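Local coordinates for zinc finger (CCCH type) motif-containing protein (Toxoplasma gondii, PDB 7NG2) that probably reads N6-methyladenosine in RNA through the YTH domain present here, part of a CPSF4 protein linked to mRNA cleavage and polyadenylation, at residues A[102-114]-A[143-156]. Sequence-based numbering, arbitrary orientation. Where two conformers were deposited one is given.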
loop_
_atom_site.group_PDB
_atom_site.type_symbol
_atom_site.label_atom_id
_atom_site.label_comp_id
_atom_site.label_asym_id
_atom_site.label_seq_id
_atom_site.Cartn_x
_atom_site.Cartn_y
_atom_site.Cartn_z
ATOM N N TRP A 102 6.308 -6.507 -2.147
ATOM C CA TRP A 102 5.812 -5.837 -3.338
ATOM C C TRP A 102 5.332 -6.881 -4.339
ATOM O O TRP A 102 6.021 -7.872 -4.603
ATOM C CB TRP A 102 6.888 -4.929 -3.937
ATOM C CG TRP A 102 6.964 -3.600 -3.234
ATOM C CD1 TRP A 102 7.507 -3.347 -2.000
ATOM C CD2 TRP A 102 6.469 -2.345 -3.717
ATOM N NE1 TRP A 102 7.373 -2.017 -1.691
ATOM C CE2 TRP A 102 6.744 -1.377 -2.727
ATOM C CE3 TRP A 102 5.817 -1.945 -4.888
ATOM C CZ2 TRP A 102 6.403 -0.036 -2.879
ATOM C CZ3 TRP A 102 5.482 -0.610 -5.037
ATOM C CH2 TRP A 102 5.772 0.327 -4.035
ATOM N N LEU A 103 4.121 -6.681 -4.854
ATOM C CA LEU A 103 3.490 -7.626 -5.761
ATOM C C LEU A 103 3.352 -7.097 -7.176
ATOM O O LEU A 103 3.096 -7.882 -8.097
ATOM C CB LEU A 103 2.103 -8.017 -5.226
ATOM C CG LEU A 103 2.171 -8.734 -3.874
ATOM C CD1 LEU A 103 0.784 -8.915 -3.261
ATOM C CD2 LEU A 103 2.877 -10.081 -4.029
ATOM N N LYS A 104 3.493 -5.786 -7.370
ATOM C CA LYS A 104 3.521 -5.203 -8.705
ATOM C C LYS A 104 4.212 -3.854 -8.610
ATOM O O LYS A 104 3.991 -3.114 -7.652
ATOM C CB LYS A 104 2.106 -4.987 -9.253
ATOM C CG LYS A 104 2.053 -4.475 -10.688
ATOM C CD LYS A 104 2.602 -5.499 -11.670
ATOM C CE LYS A 104 2.438 -5.061 -13.116
ATOM N NZ LYS A 104 2.728 -6.196 -14.054
ATOM N N GLN A 105 5.070 -3.571 -9.584
ATOM C CA GLN A 105 5.567 -2.227 -9.855
ATOM C C GLN A 105 5.030 -1.819 -11.218
ATOM O O GLN A 105 5.176 -2.563 -12.191
ATOM C CB GLN A 105 7.092 -2.210 -9.899
ATOM C CG GLN A 105 7.753 -2.561 -8.581
ATOM C CD GLN A 105 9.261 -2.656 -8.691
ATOM O OE1 GLN A 105 9.922 -1.721 -9.137
ATOM N NE2 GLN A 105 9.810 -3.784 -8.271
ATOM N N CYS A 106 4.413 -0.645 -11.299
ATOM C CA CYS A 106 3.760 -0.252 -12.540
ATOM C C CYS A 106 3.640 1.260 -12.553
ATOM O O CYS A 106 4.038 1.950 -11.611
ATOM C CB CYS A 106 2.347 -0.836 -12.626
ATOM S SG CYS A 106 1.258 -0.345 -11.263
ATOM N N LYS A 107 3.059 1.768 -13.631
ATOM C CA LYS A 107 2.642 3.158 -13.726
ATOM C C LYS A 107 1.189 3.170 -14.164
ATOM O O LYS A 107 0.848 2.619 -15.216
ATOM C CB LYS A 107 3.516 3.913 -14.725
ATOM C CG LYS A 107 4.994 3.824 -14.404
ATOM C CD LYS A 107 5.747 5.070 -14.808
ATOM C CE LYS A 107 7.224 4.941 -14.471
ATOM N NZ LYS A 107 8.021 6.082 -15.001
ATOM N N ILE A 108 0.332 3.778 -13.350
ATOM C CA ILE A 108 -1.062 4.016 -13.713
ATOM C C ILE A 108 -1.479 5.345 -13.106
ATOM O O ILE A 108 -1.174 5.626 -11.946
ATOM C CB ILE A 108 -1.982 2.856 -13.272
ATOM C CG1 ILE A 108 -3.406 3.062 -13.789
ATOM C CG2 ILE A 108 -1.962 2.680 -11.753
ATOM C CD1 ILE A 108 -4.281 1.825 -13.651
ATOM N N GLU A 109 -2.141 6.182 -13.893
ATOM C CA GLU A 109 -2.534 7.513 -13.453
ATOM C C GLU A 109 -3.969 7.501 -12.950
ATOM O O GLU A 109 -4.828 6.821 -13.520
ATOM C CB GLU A 109 -2.422 8.515 -14.606
ATOM C CG GLU A 109 -1.032 8.640 -15.204
ATOM C CD GLU A 109 -0.087 9.438 -14.323
ATOM O OE1 GLU A 109 -0.562 10.337 -13.596
ATOM O OE2 GLU A 109 1.133 9.168 -14.360
ATOM N N PHE A 110 -4.233 8.289 -11.901
ATOM C CA PHE A 110 -5.606 8.450 -11.431
ATOM C C PHE A 110 -6.525 8.853 -12.577
ATOM O O PHE A 110 -7.666 8.384 -12.668
ATOM C CB PHE A 110 -5.672 9.519 -10.337
ATOM C CG PHE A 110 -4.942 9.158 -9.063
ATOM C CD1 PHE A 110 -5.118 7.927 -8.448
ATOM C CD2 PHE A 110 -4.090 10.076 -8.469
ATOM C CE1 PHE A 110 -4.445 7.621 -7.265
ATOM C CE2 PHE A 110 -3.417 9.778 -7.292
ATOM C CZ PHE A 110 -3.596 8.549 -6.692
ATOM N N GLU A 111 -6.046 9.720 -13.469
ATOM C CA GLU A 111 -6.900 10.200 -14.547
ATOM C C GLU A 111 -7.246 9.116 -15.560
ATOM O O GLU A 111 -8.267 9.239 -16.243
ATOM C CB GLU A 111 -6.279 11.417 -15.224
ATOM C CG GLU A 111 -6.440 12.685 -14.402
ATOM C CD GLU A 111 -6.340 13.942 -15.236
ATOM O OE1 GLU A 111 -6.228 15.037 -14.645
ATOM O OE2 GLU A 111 -6.385 13.834 -16.478
ATOM N N GLU A 112 -6.439 8.055 -15.659
ATOM C CA GLU A 112 -6.798 6.942 -16.529
ATOM C C GLU A 112 -8.002 6.183 -16.007
ATOM O O GLU A 112 -8.652 5.467 -16.776
ATOM C CB GLU A 112 -5.636 5.962 -16.657
ATOM C CG GLU A 112 -4.429 6.514 -17.368
ATOM C CD GLU A 112 -3.344 5.475 -17.523
ATOM O OE1 GLU A 112 -3.433 4.663 -18.468
ATOM O OE2 GLU A 112 -2.413 5.460 -16.692
ATOM N N LEU A 113 -8.305 6.307 -14.724
ATOM C CA LEU A 113 -9.453 5.632 -14.143
ATOM C C LEU A 113 -10.740 6.427 -14.318
ATOM O O LEU A 113 -11.805 5.957 -13.911
ATOM C CB LEU A 113 -9.185 5.337 -12.665
ATOM C CG LEU A 113 -7.843 4.628 -12.450
ATOM C CD1 LEU A 113 -7.434 4.642 -10.988
ATOM C CD2 LEU A 113 -7.910 3.202 -12.971
ATOM N N GLY A 114 -10.666 7.606 -14.935
ATOM C CA GLY A 114 -11.850 8.418 -15.116
ATOM C C GLY A 114 -12.401 8.894 -13.785
ATOM O O GLY A 114 -11.674 9.125 -12.818
ATOM N N LEU A 143 -8.537 -2.094 -8.790
ATOM C CA LEU A 143 -7.299 -1.327 -8.899
ATOM C C LEU A 143 -6.096 -2.251 -8.966
ATOM O O LEU A 143 -5.185 -2.055 -9.777
ATOM C CB LEU A 143 -7.159 -0.363 -7.721
ATOM C CG LEU A 143 -8.168 0.786 -7.652
ATOM C CD1 LEU A 143 -7.979 1.561 -6.363
ATOM C CD2 LEU A 143 -8.027 1.713 -8.841
ATOM N N CYS A 144 -6.104 -3.309 -8.162
ATOM C CA CYS A 144 -4.982 -4.239 -8.171
ATOM C C CYS A 144 -4.968 -5.047 -9.474
ATOM O O CYS A 144 -3.904 -5.275 -10.056
ATOM C CB CYS A 144 -5.080 -5.138 -6.939
ATOM S SG CYS A 144 -4.631 -4.273 -5.415
ATOM N N THR A 145 -6.149 -5.433 -9.980
ATOM C CA THR A 145 -6.220 -6.113 -11.278
ATOM C C THR A 145 -5.684 -5.226 -12.395
ATOM O O THR A 145 -4.846 -5.653 -13.202
ATOM C CB THR A 145 -7.658 -6.540 -11.578
ATOM O OG1 THR A 145 -8.058 -7.536 -10.633
ATOM C CG2 THR A 145 -7.761 -7.110 -13.005
ATOM N N TRP A 146 -6.147 -3.976 -12.450
ATOM C CA TRP A 146 -5.700 -3.077 -13.511
ATOM C C TRP A 146 -4.200 -2.803 -13.420
ATOM O O TRP A 146 -3.510 -2.753 -14.445
ATOM C CB TRP A 146 -6.514 -1.785 -13.496
ATOM C CG TRP A 146 -7.943 -2.013 -13.884
ATOM C CD1 TRP A 146 -8.420 -2.913 -14.811
ATOM C CD2 TRP A 146 -9.093 -1.333 -13.364
ATOM N NE1 TRP A 146 -9.791 -2.827 -14.893
ATOM C CE2 TRP A 146 -10.227 -1.868 -14.015
ATOM C CE3 TRP A 146 -9.275 -0.330 -12.404
ATOM C CZ2 TRP A 146 -11.519 -1.427 -13.743
ATOM C CZ3 TRP A 146 -10.564 0.106 -12.137
ATOM C CH2 TRP A 146 -11.667 -0.445 -12.800
ATOM N N MET A 147 -3.671 -2.643 -12.200
ATOM C CA MET A 147 -2.224 -2.493 -12.043
ATOM C C MET A 147 -1.493 -3.744 -12.514
ATOM O O MET A 147 -0.478 -3.656 -13.219
ATOM C CB MET A 147 -1.861 -2.189 -10.586
ATOM C CG MET A 147 -2.155 -0.763 -10.162
ATOM S SD MET A 147 -1.358 -0.314 -8.606
ATOM C CE MET A 147 -2.726 -0.332 -7.476
ATOM N N SER A 148 -1.989 -4.920 -12.124
ATOM C CA SER A 148 -1.305 -6.154 -12.487
ATOM C C SER A 148 -1.233 -6.337 -13.997
ATOM O O SER A 148 -0.253 -6.899 -14.501
ATOM C CB SER A 148 -1.985 -7.348 -11.825
ATOM O OG SER A 148 -1.838 -7.281 -10.424
ATOM N N GLN A 149 -2.240 -5.839 -14.735
ATOM C CA GLN A 149 -2.264 -5.985 -16.193
ATOM C C GLN A 149 -1.253 -5.088 -16.893
ATOM O O GLN A 149 -0.905 -5.355 -18.049
ATOM C CB GLN A 149 -3.648 -5.642 -16.750
ATOM C CG GLN A 149 -4.709 -6.571 -16.263
ATOM C CD GLN A 149 -6.093 -6.174 -16.710
ATOM O OE1 GLN A 149 -6.319 -5.075 -17.228
ATOM N NE2 GLN A 149 -7.031 -7.071 -16.516
ATOM N N ARG A 150 -0.803 -4.022 -16.237
ATOM C CA ARG A 150 0.167 -3.119 -16.824
ATOM C C ARG A 150 1.514 -3.823 -16.931
ATOM O O ARG A 150 1.777 -4.793 -16.211
ATOM C CB ARG A 150 0.331 -1.890 -15.929
ATOM C CG ARG A 150 -0.884 -0.982 -15.876
ATOM C CD ARG A 150 -1.066 -0.257 -17.191
ATOM N NE ARG A 150 -2.362 0.407 -17.276
ATOM C CZ ARG A 150 -2.528 1.724 -17.260
ATOM N NH1 ARG A 150 -1.477 2.530 -17.158
ATOM N NH2 ARG A 150 -3.748 2.236 -17.349
ATOM N N PRO A 151 2.397 -3.349 -17.810
ATOM C CA PRO A 151 3.765 -3.875 -17.814
ATOM C C PRO A 151 4.426 -3.635 -16.467
ATOM O O PRO A 151 4.193 -2.621 -15.804
ATOM C CB PRO A 151 4.456 -3.076 -18.926
ATOM C CG PRO A 151 3.351 -2.541 -19.772
ATOM C CD PRO A 151 2.184 -2.332 -18.855
ATOM N N SER A 152 5.225 -4.601 -16.042
ATOM C CA SER A 152 5.991 -4.424 -14.822
ATOM C C SER A 152 7.114 -3.426 -15.069
ATOM O O SER A 152 7.836 -3.513 -16.066
ATOM C CB SER A 152 6.569 -5.764 -14.383
ATOM O OG SER A 152 5.584 -6.539 -13.712
ATOM N N GLU A 153 7.260 -2.479 -14.158
ATOM C CA GLU A 153 8.359 -1.528 -14.170
ATOM C C GLU A 153 9.453 -2.020 -13.234
ATOM O O GLU A 153 9.193 -2.767 -12.288
ATOM C CB GLU A 153 7.869 -0.163 -13.691
ATOM C CG GLU A 153 6.690 0.379 -14.467
ATOM C CD GLU A 153 7.071 0.855 -15.854
ATOM O OE1 GLU A 153 8.236 1.266 -16.043
ATOM O OE2 GLU A 153 6.204 0.819 -16.752
ATOM N N ASP A 154 10.688 -1.627 -13.524
ATOM C CA ASP A 154 11.818 -1.882 -12.635
ATOM C C ASP A 154 12.197 -0.521 -12.064
ATOM O O ASP A 154 13.123 0.140 -12.530
ATOM C CB ASP A 154 12.982 -2.543 -13.370
ATOM C CG ASP A 154 14.078 -3.022 -12.428
ATOM O OD1 ASP A 154 14.077 -2.630 -11.241
ATOM O OD2 ASP A 154 14.944 -3.801 -12.879
ATOM N N LEU A 155 11.452 -0.105 -11.041
ATOM C CA LEU A 155 11.561 1.261 -10.550
ATOM C C LEU A 155 12.936 1.560 -9.968
ATOM O O LEU A 155 13.326 2.731 -9.905
ATOM C CB LEU A 155 10.440 1.548 -9.546
ATOM C CG LEU A 155 9.012 1.406 -10.090
ATOM C CD1 LEU A 155 7.995 1.400 -8.952
ATOM C CD2 LEU A 155 8.691 2.503 -11.102
ATOM N N LEU A 156 13.688 0.534 -9.563
ATOM C CA LEU A 156 15.038 0.761 -9.054
ATOM C C LEU A 156 16.049 0.980 -10.172
ATOM O O LEU A 156 17.087 1.607 -9.943
ATOM C CB LEU A 156 15.490 -0.408 -8.174
ATOM C CG LEU A 156 14.655 -0.708 -6.931
ATOM C CD1 LEU A 156 15.271 -1.842 -6.122
ATOM C CD2 LEU A 156 14.509 0.540 -6.085
HETATM O O HOH W 1 0.785 -8.430 -9.994
HETATM O O HOH W 2 6.095 -5.881 -11.016
HETATM O O HOH W 3 12.809 -2.460 -8.924
HETATM O O HOH W 4 3.493 0.053 -16.013
#
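K104 reaches from the strand to S148 in the last turn of helix 137-149 and to R150 and S152 just after it. CG, set anti to the backbone N (chi1 -176°), lies 3.7 Å from M147 O; after the bend at chi2, CD passes between that carbonyl and S152 OG, and CE brushes the carbonyl oxygens of M147 and R150. The ammonium then donates to three oxygens: K104 NZ is 2.7 Å from R150 O, 2.9 Å from S152 OG and 3.1 Å from S148 O, the last approached from above its carbonyl plane.

Beyond the helix the chain runs along the strand. E153 N gives Q105 O a nearly straight bond of 2.9 Å, while the extended Q105 side chain slides past L155 in the opposite direction and accepts L155 N at OE1. Water 4 joins K107 N to P151 O and E153 OE2.

Toward the other end, the R150 guanidinium meets the E112 carboxylate end-on, NH2 to OE1 at 2.7 Å and NH1 to OE2 at 3.1 Å, with the two planes 51° apart. E109 N also donates to OE2, which holds the carboxylate in place, and I108 CG1 lies against one guanidinium face, toward its rim. Next to these polar groups M147 CG packs on C106 SG (3.6 Å) and I108 CG2, M147 also touching L59 and F68; L113 CD1 touches L143 CD2, and its CD2 touches W146 CE3.

Strand and helix axes lie nearly perpendicular (91°), helix 137-149 packing against the central sheet of the YTH domain. S148 O from the helix's last turn, R150 O from the following chain and S152 OG together probably help stabilise charged K104, which in turn ties both to the strand.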